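Local coordinates for protein uracil-dna glycosylase (Deinococcus radiodurans, PDB 4UQM) that belongs to the uracil-DNA glycosylase superfamily, with an alpha/beta fold built round a four-stranded parallel sheet, and binds DNA nucleotides in this model, at residues V77-Q82 with V179-G184; G81-H86 with Q151-Q156. The protein carries 1 engineered substitution. One frame throughout, in Å; residues are numbered along the deposited sequence.

From the N terminus the chain passes helices 25-35 and 38-53, the short strand 56-57 and helix 65-69 before strand 77-81. This strand and the loop after it start both contacts, which share G81 and Q82. Contact 2 closes first. It brings Q151-Q156 back to the loop G81-H86 across 64 intervening residues. Contact 1 closes later, when strand 179-183 pairs with strand 77-81 after 96 intervening residues. The smaller loop thus lies wholly within the larger. Contact 1 builds the middle of the parallel sheet. Contact 2 ties the loop leaving that sheet to the turns that follow strand 147-148. Each contact reaches a nucleotide of chain B, DT11 in contact 1 and DA8 in contact 2.

Contact 1: V77-Q82 with V179-G184; sequences VLILGQ and VFILWG. With nucleotides of chain B.
W183 folds its indole back over its own strand and still meets the neighbouring one. Its CZ3 touches I79 CG2 at 3.6 Å, with the two side chains crossing at a slant. With CG beside the backbone N (chi1 -77°), the indole turns back along its strand toward I181. I181 CG2 packs on one face of the same ring, toward its rim. Strands 77-81 and 179-183 run parallel, their short axes 10° apart. They are the two middle strands of the four-stranded parallel sheet in the alpha/beta fold of this family. L78 and L80 each use both N and O toward the partner strand. L78 N donates to V179 O at 2.8 Å, and I181 N returns to L78 O. L80 N then donates to I181 O, and W183 N to L80 O at 2.9 Å. These bonds satisfy buried backbone atoms. On the face with V77 and I79, I181 CD1 meets V77 CG1 at 3.8 Å and I79 CG1 at 3.9 Å. On the other face, L78 CD1 lies 4.0 Å from F180 CE2. Next to that pair, L182 CD2 reaches L80 CB at 4.0 Å. Just after W183 along the chain, G184 CA comes within 3.2 Å of OP1 of DT11 of chain B. F96 and F215 meet the W183 ring edge-to-face. Strand 138-142 bonds to V77, I79 and G81, which makes 77-81 an interior strand. Helix 220-230 packs on V77, V179 and I181, while helix 160-172 packs on L78 and F180.

Contact 2: G81-H86 with Q151-Q156; sequences GQDPYH and QANSHQ. With nucleotides of chain B.
Q82 lays its side-chain amide over that of N153. The two planes are 22° apart and stacked, while the side chains cross at about a right angle. Q82 NE2 lies 3.6 Å from N153 CG, and Q82 CG lies 3.5 Å from N153 OD1. The Q82 amide is steadied by D83: NE2 donates to D83 OD1 at 3.0 Å, with OD1 close to the amide plane. D83 joins the loops directly. N153 N donates to D83 OD2 at 2.7 Å and comes from above the carboxylate plane. A water also donates to OD2 and accepts from H155 N. A second water bridges Q82 O and N153 OD1. H86 meets the turn through its imidazole ring. Its first torsion (chi1 62°) puts the ring against Q151 and A152 with NE2 toward the phosphate. Q151 N lies over one ring face, 3.9 Å from H86 CG. A152 CB is 3.7 Å from H86 ND1. At the ring edge, H86 NE2 donates in plane to OP2 of DA8 of chain B at 2.7 Å. The facing segment is a type II turn, Q151 to S154, overlapped by a type I turn, N153 to Q156. S154 N and OG both bond to Q151 O. GQDPYH is a signature motif of family 1 uracil-DNA glycosylases; it starts at G81, the last residue of strand 77-81, and runs on into the loop. Strand 147-148 lies alongside, with V147 touching D83, H86 and S154. Y186 of helix 185-188 packs on both Q82 and N153, and H155 bonds to E50 of helix 38-53.

Contact 1: V77-Q82 with V179-G184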
# COMPACT_ATOMS: atom_id res chain seq x y z
N VAL A 77 9.42 3.36 -3.79
CA VAL A 77 9.04 3.20 -2.37
C VAL A 77 7.82 2.32 -2.33
O VAL A 77 6.92 2.48 -3.17
CB VAL A 77 8.70 4.56 -1.72
CG1 VAL A 77 8.25 4.38 -0.26
CG2 VAL A 77 9.90 5.53 -1.81
N LEU A 78 7.83 1.32 -1.46
CA LEU A 78 6.67 0.48 -1.29
C LEU A 78 6.18 0.68 0.14
O LEU A 78 6.87 0.35 1.05
CB LEU A 78 7.01 -0.99 -1.58
CG LEU A 78 5.83 -1.97 -1.63
CD1 LEU A 78 6.20 -3.22 -2.37
CD2 LEU A 78 5.33 -2.32 -0.21
N ILE A 79 5.01 1.27 0.28
CA ILE A 79 4.33 1.44 1.56
C ILE A 79 3.39 0.27 1.74
O ILE A 79 2.58 -0.01 0.87
CB ILE A 79 3.58 2.79 1.70
CG1 ILE A 79 4.62 3.89 1.80
CG2 ILE A 79 2.60 2.84 2.86
CD1 ILE A 79 4.07 5.28 1.83
N LEU A 80 3.49 -0.44 2.87
CA LEU A 80 2.64 -1.58 3.13
C LEU A 80 1.91 -1.42 4.46
O LEU A 80 2.55 -1.38 5.51
CB LEU A 80 3.46 -2.86 3.14
CG LEU A 80 2.69 -4.18 3.14
CD1 LEU A 80 1.87 -4.33 1.89
CD2 LEU A 80 3.54 -5.39 3.35
N GLY A 81 0.60 -1.21 4.37
CA GLY A 81 -0.28 -1.25 5.54
C GLY A 81 -0.88 -2.62 5.77
O GLY A 81 -0.38 -3.65 5.25
N GLN A 82 -1.88 -2.63 6.63
CA GLN A 82 -2.52 -3.86 7.05
C GLN A 82 -3.59 -4.36 6.08
O GLN A 82 -3.49 -5.47 5.51
CB GLN A 82 -3.06 -3.65 8.48
CG GLN A 82 -3.84 -4.85 9.02
CD GLN A 82 -4.41 -4.60 10.39
OE1 GLN A 82 -3.67 -4.64 11.38
NE2 GLN A 82 -5.71 -4.39 10.46
N VAL A 179 12.89 1.43 -1.26
CA VAL A 179 12.62 1.54 0.17
C VAL A 179 11.28 0.93 0.47
O VAL A 179 10.24 1.38 -0.05
CB VAL A 179 12.72 3.01 0.63
CG1 VAL A 179 12.45 3.12 2.14
CG2 VAL A 179 14.03 3.70 0.23
N PHE A 180 11.26 -0.05 1.34
CA PHE A 180 10.06 -0.69 1.81
C PHE A 180 9.72 -0.16 3.18
O PHE A 180 10.54 -0.30 4.11
CB PHE A 180 10.27 -2.21 1.91
CG PHE A 180 10.56 -2.91 0.59
CD1 PHE A 180 11.82 -2.86 -0.01
CD2 PHE A 180 9.57 -3.66 -0.03
CE1 PHE A 180 12.07 -3.57 -1.17
CE2 PHE A 180 9.81 -4.36 -1.23
CZ PHE A 180 11.07 -4.30 -1.79
N ILE A 181 8.53 0.40 3.31
CA ILE A 181 8.01 0.92 4.59
C ILE A 181 6.89 0.00 5.04
O ILE A 181 5.85 -0.08 4.42
CB ILE A 181 7.47 2.38 4.44
CG1 ILE A 181 8.56 3.31 3.87
CG2 ILE A 181 6.88 2.89 5.75
CD1 ILE A 181 7.99 4.69 3.54
N LEU A 182 7.14 -0.71 6.16
CA LEU A 182 6.22 -1.74 6.66
C LEU A 182 5.55 -1.16 7.88
O LEU A 182 6.19 -1.00 8.95
CB LEU A 182 7.00 -3.02 6.97
CG LEU A 182 7.89 -3.52 5.80
CD1 LEU A 182 8.59 -4.82 6.22
CD2 LEU A 182 7.08 -3.72 4.52
N TRP A 183 4.25 -0.87 7.76
CA TRP A 183 3.48 -0.28 8.83
C TRP A 183 2.53 -1.29 9.44
O TRP A 183 1.50 -1.61 8.84
CB TRP A 183 2.64 0.91 8.31
CG TRP A 183 3.52 2.17 8.10
CD1 TRP A 183 4.73 2.45 8.68
CD2 TRP A 183 3.17 3.30 7.31
NE1 TRP A 183 5.16 3.72 8.29
CE2 TRP A 183 4.21 4.25 7.45
CE3 TRP A 183 2.08 3.63 6.52
CZ2 TRP A 183 4.15 5.48 6.78
CZ3 TRP A 183 2.05 4.83 5.86
CH2 TRP A 183 3.08 5.72 5.98
N GLY A 184 2.87 -1.75 10.64
CA GLY A 184 2.05 -2.66 11.41
C GLY A 184 2.57 -4.08 11.43
O GLY A 184 3.37 -4.51 10.57
P DT B 11 0.14 -2.69 14.79
OP1 DT B 11 1.29 -1.83 14.44
OP2 DT B 11 -0.09 -3.93 14.00
O5' DT B 11 0.35 -3.16 16.31
C5' DT B 11 1.07 -2.29 17.21
C4' DT B 11 1.28 -3.06 18.49
O4' DT B 11 0.02 -3.21 19.19
C3' DT B 11 1.82 -4.47 18.27
O3' DT B 11 2.57 -4.81 19.43
C2' DT B 11 0.60 -5.35 18.45
C1' DT B 11 -0.13 -4.55 19.53
N1 DT B 11 -1.55 -4.86 19.74
C2 DT B 11 -2.02 -4.85 21.03
O2 DT B 11 -1.33 -4.51 21.98
N3 DT B 11 -3.33 -5.21 21.17
C4 DT B 11 -4.21 -5.58 20.16
O4 DT B 11 -5.37 -5.86 20.42
C5 DT B 11 -3.65 -5.58 18.83
C7 DT B 11 -4.53 -5.96 17.68
C6 DT B 11 -2.37 -5.22 18.68

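Contact 2: G81-H86 with Q151-Q156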
# COMPACT_ATOMS: atom_id res chain seq x y z
N GLY A 81 0.60 -1.21 4.37
CA GLY A 81 -0.28 -1.25 5.54
C GLY A 81 -0.88 -2.62 5.77
O GLY A 81 -0.38 -3.65 5.25
N GLN A 82 -1.88 -2.63 6.63
CA GLN A 82 -2.52 -3.86 7.05
C GLN A 82 -3.59 -4.36 6.08
O GLN A 82 -3.49 -5.47 5.51
CB GLN A 82 -3.06 -3.65 8.48
CG GLN A 82 -3.84 -4.85 9.02
CD GLN A 82 -4.41 -4.60 10.39
OE1 GLN A 82 -3.67 -4.64 11.38
NE2 GLN A 82 -5.71 -4.39 10.46
N ASP A 83 -4.64 -3.56 5.95
CA ASP A 83 -5.78 -3.92 5.11
C ASP A 83 -6.53 -2.63 4.84
O ASP A 83 -6.22 -1.57 5.42
CB ASP A 83 -6.66 -5.04 5.76
CG ASP A 83 -7.44 -4.61 6.98
OD1 ASP A 83 -6.99 -3.85 7.83
OD2 ASP A 83 -8.63 -5.06 7.08
N PRO A 84 -7.47 -2.63 3.90
CA PRO A 84 -8.08 -1.37 3.50
C PRO A 84 -8.91 -0.74 4.58
O PRO A 84 -9.44 -1.41 5.50
CB PRO A 84 -8.96 -1.75 2.31
CG PRO A 84 -8.39 -3.03 1.81
CD PRO A 84 -7.92 -3.74 3.06
N TYR A 85 -9.16 0.57 4.47
CA TYR A 85 -10.13 1.20 5.36
C TYR A 85 -11.49 0.44 5.22
O TYR A 85 -11.86 -0.01 4.11
CB TYR A 85 -10.47 2.62 4.91
CG TYR A 85 -9.38 3.64 5.10
CD1 TYR A 85 -8.85 3.92 6.36
CD2 TYR A 85 -8.87 4.33 3.99
CE1 TYR A 85 -7.86 4.90 6.51
CE2 TYR A 85 -7.94 5.33 4.15
CZ TYR A 85 -7.41 5.58 5.41
OH TYR A 85 -6.42 6.55 5.64
N HIS A 86 -12.24 0.36 6.30
CA HIS A 86 -13.39 -0.53 6.37
C HIS A 86 -14.68 0.21 6.59
O HIS A 86 -15.72 -0.41 6.93
CB HIS A 86 -13.18 -1.63 7.42
CG HIS A 86 -13.01 -1.14 8.82
ND1 HIS A 86 -11.81 -1.28 9.46
CD2 HIS A 86 -13.80 -0.41 9.64
CE1 HIS A 86 -11.88 -0.70 10.65
NE2 HIS A 86 -13.07 -0.16 10.79
N GLN A 151 -15.11 -4.25 10.04
CA GLN A 151 -14.39 -5.33 10.70
C GLN A 151 -12.90 -5.40 10.23
O GLN A 151 -12.57 -6.06 9.24
CB GLN A 151 -15.11 -6.63 10.38
CG GLN A 151 -16.51 -6.74 10.95
CD GLN A 151 -17.35 -7.92 10.41
OE1 GLN A 151 -16.83 -9.05 10.27
NE2 GLN A 151 -18.65 -7.69 10.15
N ALA A 152 -12.01 -4.67 10.91
CA ALA A 152 -10.63 -4.66 10.53
C ALA A 152 -10.02 -6.05 10.50
O ALA A 152 -10.21 -6.86 11.41
CB ALA A 152 -9.81 -3.75 11.43
N ASN A 153 -9.25 -6.29 9.45
CA ASN A 153 -8.50 -7.54 9.24
C ASN A 153 -9.41 -8.77 9.10
O ASN A 153 -8.97 -9.89 9.25
CB ASN A 153 -7.45 -7.77 10.34
CG ASN A 153 -6.08 -7.94 9.78
OD1 ASN A 153 -5.84 -7.64 8.63
ND2 ASN A 153 -5.15 -8.40 10.59
N SER A 154 -10.69 -8.53 8.75
CA SER A 154 -11.64 -9.62 8.54
C SER A 154 -11.33 -10.53 7.38
O SER A 154 -11.80 -11.67 7.35
CB SER A 154 -13.05 -9.08 8.37
OG SER A 154 -13.12 -7.96 7.50
N HIS A 155 -10.51 -10.06 6.43
CA HIS A 155 -10.05 -10.92 5.34
C HIS A 155 -8.61 -11.37 5.45
O HIS A 155 -8.02 -11.83 4.50
CB HIS A 155 -10.30 -10.29 3.98
CG HIS A 155 -11.74 -10.26 3.59
ND1 HIS A 155 -12.17 -9.72 2.40
CD2 HIS A 155 -12.84 -10.72 4.22
CE1 HIS A 155 -13.48 -9.88 2.30
NE2 HIS A 155 -13.92 -10.47 3.40
N GLN A 156 -8.02 -11.22 6.65
CA GLN A 156 -6.72 -11.81 6.93
C GLN A 156 -6.77 -13.33 6.80
O GLN A 156 -7.76 -13.96 7.16
CB GLN A 156 -6.22 -11.32 8.31
CG GLN A 156 -4.80 -11.68 8.70
CD GLN A 156 -4.65 -13.10 9.10
OE1 GLN A 156 -5.58 -13.73 9.63
NE2 GLN A 156 -3.48 -13.64 8.86
P DA B 8 -14.83 2.56 12.75
OP1 DA B 8 -16.11 3.01 12.14
OP2 DA B 8 -14.39 1.13 12.73
O5' DA B 8 -13.61 3.53 12.43
C5' DA B 8 -12.31 3.06 12.74
C4' DA B 8 -11.33 4.21 12.85
O4' DA B 8 -11.46 4.85 14.14
C3' DA B 8 -9.89 3.73 12.75
O3' DA B 8 -9.07 4.67 12.07
C2' DA B 8 -9.43 3.64 14.19
C1' DA B 8 -10.29 4.66 14.92
N9 DA B 8 -10.69 4.22 16.25
C8 DA B 8 -10.64 4.95 17.41
N7 DA B 8 -11.01 4.28 18.48
C5 DA B 8 -11.31 3.01 17.99
C6 DA B 8 -11.74 1.83 18.62
N6 DA B 8 -11.98 1.74 19.93
N1 DA B 8 -11.95 0.75 17.85
C2 DA B 8 -11.69 0.83 16.53
N3 DA B 8 -11.28 1.88 15.83
C4 DA B 8 -11.10 2.96 16.62
O HOH W 1 -3.41 -7.80 7.26
O HOH W 2 -9.34 -7.50 5.84